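PDB 5C74: protein arginine N-methyltransferase SFM1 from Saccharomyces cerevisiae, which transfers a single methyl group from S-adenosyl-L-methionine to an arginine of ribosomal protein S3, acting as a protein-arginine N-methyltransferase of the SPOUT clan. Local coordinates for residues A29-E43 with L53-I65. Residues are numbered along the deposited sequence; the frame is centred on the assembly and turned at random.
Sequences AENLILSSLPESTTE and LGLRWTTKDLKGI
Leu-34 joins the two strands in parallel register: its N gives a nearly straight hydrogen bond (2.9 Å, 174°) to Arg-56 O, and its O accepts a more bent one from Thr-58 N, so it grips the residues before and after Trp-57. Where the regular pairing ends, Ser-36 N bonds to Lys-60 O and Leu-37 N to Thr-58 O, tying the following loops together.

The tight part is apolar. Leu-34 CD1 lies 3.7 Å from Leu-55 CD2, the two branched chains crossing at about a right angle, with Leu-34 also against Tyr-20 of helix 14-27. On the side of Ile-33 a second patch forms where its CG2 meets Ile-65 CD1 at 3.8 Å, Ile-65 resting on strand 2-6 as well; branched aliphatic residues suit these buried places. The indole of Trp-57 is broad enough to meet the chain that curls round it: Thr-41 CG2 comes to 3.7 Å from CZ3, and Leu-37 CD2 approaches CE3.

Toward solvent the contact loosens and water takes over. One water bridges Glu-39 OE2 and Thr-59 OG1; another links the two backbones, donating to Ala-29 O and Leu-32 O while accepting from Arg-56 N. Nearby, Gly-54 has positive phi, and a CB there would clash with Ala-29 CB. The long, extended Arg-56 chain suits its place by passing Ala-29 O and laying one guanidinium face against Glu-30, whose CG is 3.7 Å from NH2, while NH2 reaches a salt bridge with Asp-71. Were Arg-56 an alanine, Asp-71 would probably lose this partner and the backbone of Ala-29 and Glu-30 its cover.

With helix 48-52 linking them, strands 32-35 and 56-57 complete a beta-alpha-beta crossover at the edge of the parallel sheet in this SPOUT-clan methyltransferase.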
# COMPACT_ATOMS: atom_id res chain seq x y z
N ALA A 29 8.51 8.06 17.52
CA ALA A 29 7.19 8.47 17.04
C ALA A 29 6.95 9.97 17.15
O ALA A 29 6.06 10.49 16.48
CB ALA A 29 6.10 7.73 17.81
N GLU A 30 7.70 10.65 18.01
CA GLU A 30 7.54 12.10 18.11
C GLU A 30 8.23 12.84 16.97
O GLU A 30 8.00 14.04 16.79
CB GLU A 30 8.07 12.61 19.44
CG GLU A 30 7.15 12.32 20.61
CD GLU A 30 7.59 13.06 21.86
OE1 GLU A 30 7.70 12.42 22.93
OE2 GLU A 30 7.83 14.29 21.78
N ASN A 31 9.06 12.13 16.21
CA ASN A 31 9.93 12.79 15.25
C ASN A 31 9.65 12.44 13.80
O ASN A 31 10.43 12.79 12.91
CB ASN A 31 11.39 12.46 15.58
CG ASN A 31 11.77 12.98 16.95
OD1 ASN A 31 11.51 14.13 17.28
ND2 ASN A 31 12.33 12.11 17.78
N LEU A 32 8.51 11.78 13.56
CA LEU A 32 8.03 11.50 12.21
C LEU A 32 6.57 11.93 12.12
O LEU A 32 5.76 11.59 12.98
CB LEU A 32 8.14 10.01 11.87
CG LEU A 32 7.47 9.57 10.55
CD1 LEU A 32 8.19 10.18 9.32
CD2 LEU A 32 7.39 8.06 10.44
N ILE A 33 6.22 12.66 11.06
CA ILE A 33 4.81 12.97 10.81
C ILE A 33 4.46 12.66 9.36
O ILE A 33 5.18 13.06 8.44
CB ILE A 33 4.47 14.45 11.08
CG1 ILE A 33 4.97 14.89 12.46
CG2 ILE A 33 2.94 14.68 10.97
CD1 ILE A 33 6.36 15.53 12.44
N LEU A 34 3.36 11.93 9.14
CA LEU A 34 2.85 11.74 7.79
C LEU A 34 1.84 12.84 7.53
O LEU A 34 0.98 13.09 8.37
CB LEU A 34 2.15 10.37 7.63
CG LEU A 34 2.91 9.07 7.87
CD1 LEU A 34 2.03 7.91 7.37
CD2 LEU A 34 4.27 9.09 7.16
N SER A 35 1.93 13.49 6.39
CA SER A 35 1.03 14.60 6.09
C SER A 35 0.36 14.41 4.73
O SER A 35 0.77 13.58 3.93
CB SER A 35 1.79 15.93 6.11
OG SER A 35 2.73 15.97 5.06
N SER A 36 -0.67 15.22 4.49
CA SER A 36 -1.46 15.20 3.26
C SER A 36 -2.02 13.82 2.93
O SER A 36 -2.18 13.49 1.75
CB SER A 36 -0.63 15.72 2.08
OG SER A 36 -0.30 17.10 2.28
N LEU A 37 -2.38 13.04 3.95
CA LEU A 37 -3.16 11.82 3.72
C LEU A 37 -4.47 12.16 3.02
O LEU A 37 -5.00 13.26 3.19
CB LEU A 37 -3.45 11.08 5.03
CG LEU A 37 -2.31 10.08 5.33
CD1 LEU A 37 -1.08 10.81 5.88
CD2 LEU A 37 -2.74 8.98 6.25
N PRO A 38 -5.00 11.21 2.22
CA PRO A 38 -6.29 11.42 1.56
C PRO A 38 -7.37 11.86 2.54
O PRO A 38 -7.39 11.45 3.71
CB PRO A 38 -6.61 10.04 0.96
CG PRO A 38 -5.25 9.42 0.74
CD PRO A 38 -4.44 9.88 1.94
N GLU A 39 -8.25 12.74 2.07
CA GLU A 39 -9.21 13.37 2.95
C GLU A 39 -10.12 12.37 3.66
O GLU A 39 -10.64 12.66 4.73
CB GLU A 39 -10.04 14.38 2.15
CG GLU A 39 -10.59 15.53 2.99
CD GLU A 39 -9.53 16.56 3.39
OE1 GLU A 39 -8.33 16.40 3.07
OE2 GLU A 39 -9.90 17.57 4.02
N SER A 40 -10.29 11.19 3.08
CA SER A 40 -11.20 10.18 3.62
C SER A 40 -10.57 9.34 4.73
O SER A 40 -11.21 8.46 5.30
CB SER A 40 -11.69 9.24 2.51
OG SER A 40 -12.38 9.97 1.51
N THR A 41 -9.31 9.61 5.04
CA THR A 41 -8.59 8.79 6.01
C THR A 41 -9.11 8.94 7.43
O THR A 41 -9.32 10.05 7.90
CB THR A 41 -7.08 9.13 5.99
OG1 THR A 41 -6.62 9.09 4.64
CG2 THR A 41 -6.29 8.15 6.84
N THR A 42 -9.33 7.82 8.11
CA THR A 42 -9.61 7.85 9.54
C THR A 42 -8.64 6.90 10.22
O THR A 42 -7.87 6.21 9.55
CB THR A 42 -11.07 7.47 9.89
OG1 THR A 42 -11.27 6.06 9.71
CG2 THR A 42 -12.05 8.23 9.02
N GLU A 43 -8.66 6.88 11.55
CA GLU A 43 -7.75 6.00 12.25
C GLU A 43 -7.89 4.55 11.81
O GLU A 43 -6.91 3.81 11.79
CB GLU A 43 -7.94 6.09 13.76
CG GLU A 43 -6.76 5.48 14.48
CD GLU A 43 -6.80 5.76 15.96
OE1 GLU A 43 -5.81 6.32 16.47
OE2 GLU A 43 -7.82 5.41 16.59
N LEU A 53 3.01 1.60 17.14
CA LEU A 53 4.30 2.27 17.23
C LEU A 53 4.16 3.79 17.45
O LEU A 53 5.15 4.50 17.60
CB LEU A 53 5.13 2.00 15.97
CG LEU A 53 5.78 0.61 15.91
CD1 LEU A 53 6.45 0.35 14.55
CD2 LEU A 53 6.80 0.46 17.03
N GLY A 54 2.93 4.28 17.47
CA GLY A 54 2.69 5.68 17.78
C GLY A 54 2.69 6.64 16.60
O GLY A 54 2.91 7.84 16.77
N LEU A 55 2.41 6.12 15.41
CA LEU A 55 2.48 6.92 14.19
C LEU A 55 1.61 8.17 14.25
O LEU A 55 0.41 8.09 14.49
CB LEU A 55 2.06 6.08 12.98
CG LEU A 55 2.10 6.86 11.66
CD1 LEU A 55 3.55 7.14 11.23
CD2 LEU A 55 1.32 6.13 10.58
N ARG A 56 2.22 9.33 14.00
CA ARG A 56 1.47 10.58 13.83
C ARG A 56 1.17 10.86 12.37
O ARG A 56 2.07 10.84 11.53
CB ARG A 56 2.27 11.76 14.41
CG ARG A 56 2.54 11.62 15.88
CD ARG A 56 3.46 12.73 16.37
NE ARG A 56 3.44 12.79 17.83
CZ ARG A 56 3.89 13.81 18.55
NH1 ARG A 56 4.42 14.87 17.95
NH2 ARG A 56 3.82 13.77 19.87
N TRP A 57 -0.09 11.16 12.08
CA TRP A 57 -0.50 11.41 10.70
C TRP A 57 -1.56 12.49 10.65
O TRP A 57 -2.29 12.70 11.62
CB TRP A 57 -1.04 10.12 10.06
CG TRP A 57 -2.19 9.58 10.83
CD1 TRP A 57 -2.14 8.80 11.94
CD2 TRP A 57 -3.57 9.81 10.55
NE1 TRP A 57 -3.41 8.53 12.38
CE2 TRP A 57 -4.31 9.13 11.54
CE3 TRP A 57 -4.26 10.53 9.57
CZ2 TRP A 57 -5.71 9.13 11.57
CZ3 TRP A 57 -5.66 10.54 9.61
CH2 TRP A 57 -6.36 9.84 10.60
N THR A 58 -1.68 13.16 9.51
CA THR A 58 -2.76 14.12 9.34
C THR A 58 -3.13 14.23 7.87
O THR A 58 -2.30 13.97 7.00
CB THR A 58 -2.38 15.50 9.89
OG1 THR A 58 -3.43 16.43 9.63
CG2 THR A 58 -1.10 16.01 9.23
N THR A 59 -4.38 14.59 7.60
CA THR A 59 -4.77 14.86 6.21
C THR A 59 -4.34 16.27 5.82
O THR A 59 -4.29 16.61 4.64
CB THR A 59 -6.27 14.71 5.99
OG1 THR A 59 -6.97 15.66 6.80
CG2 THR A 59 -6.73 13.31 6.40
N LYS A 60 -4.04 17.11 6.80
CA LYS A 60 -3.55 18.46 6.50
C LYS A 60 -2.16 18.41 5.87
O LYS A 60 -1.44 17.44 6.05
CB LYS A 60 -3.50 19.32 7.77
CG LYS A 60 -4.85 19.50 8.46
CD LYS A 60 -4.71 20.47 9.62
CE LYS A 60 -6.02 20.59 10.40
NZ LYS A 60 -6.46 19.29 11.02
N ASP A 61 -1.76 19.47 5.17
CA ASP A 61 -0.40 19.46 4.64
C ASP A 61 0.58 19.88 5.73
O ASP A 61 0.19 20.09 6.89
CB ASP A 61 -0.26 20.34 3.39
CG ASP A 61 -0.37 21.85 3.67
OD1 ASP A 61 -0.28 22.31 4.83
OD2 ASP A 61 -0.54 22.59 2.68
N LEU A 62 1.85 20.02 5.37
CA LEU A 62 2.89 20.18 6.39
C LEU A 62 2.68 21.45 7.21
O LEU A 62 3.12 21.53 8.36
CB LEU A 62 4.28 20.16 5.74
CG LEU A 62 4.77 21.37 4.92
CD1 LEU A 62 6.24 21.19 4.57
CD2 LEU A 62 3.96 21.60 3.65
N LYS A 63 2.00 22.44 6.64
CA LYS A 63 1.77 23.69 7.35
C LYS A 63 0.60 23.59 8.33
O LYS A 63 0.32 24.54 9.05
CB LYS A 63 1.54 24.83 6.35
CG LYS A 63 2.86 25.39 5.79
CD LYS A 63 3.61 26.20 6.85
CE LYS A 63 2.99 27.58 7.01
NZ LYS A 63 3.62 28.36 8.12
N GLY A 64 -0.06 22.44 8.36
CA GLY A 64 -1.13 22.21 9.34
C GLY A 64 -0.70 21.30 10.48
O GLY A 64 -1.46 21.01 11.41
N ILE A 65 0.55 20.85 10.43
CA ILE A 65 1.06 19.91 11.41
C ILE A 65 1.11 20.49 12.83
O ILE A 65 0.78 19.81 13.80
CB ILE A 65 2.49 19.44 10.99
CG1 ILE A 65 2.38 18.43 9.84
CG2 ILE A 65 3.24 18.86 12.16
CD1 ILE A 65 3.77 17.99 9.32
O HOH W 1 4.96 9.30 14.22
O HOH W 2 2.22 18.04 3.25
O HOH W 3 -7.40 18.06 5.45
O HOH W 4 -4.17 7.48 15.11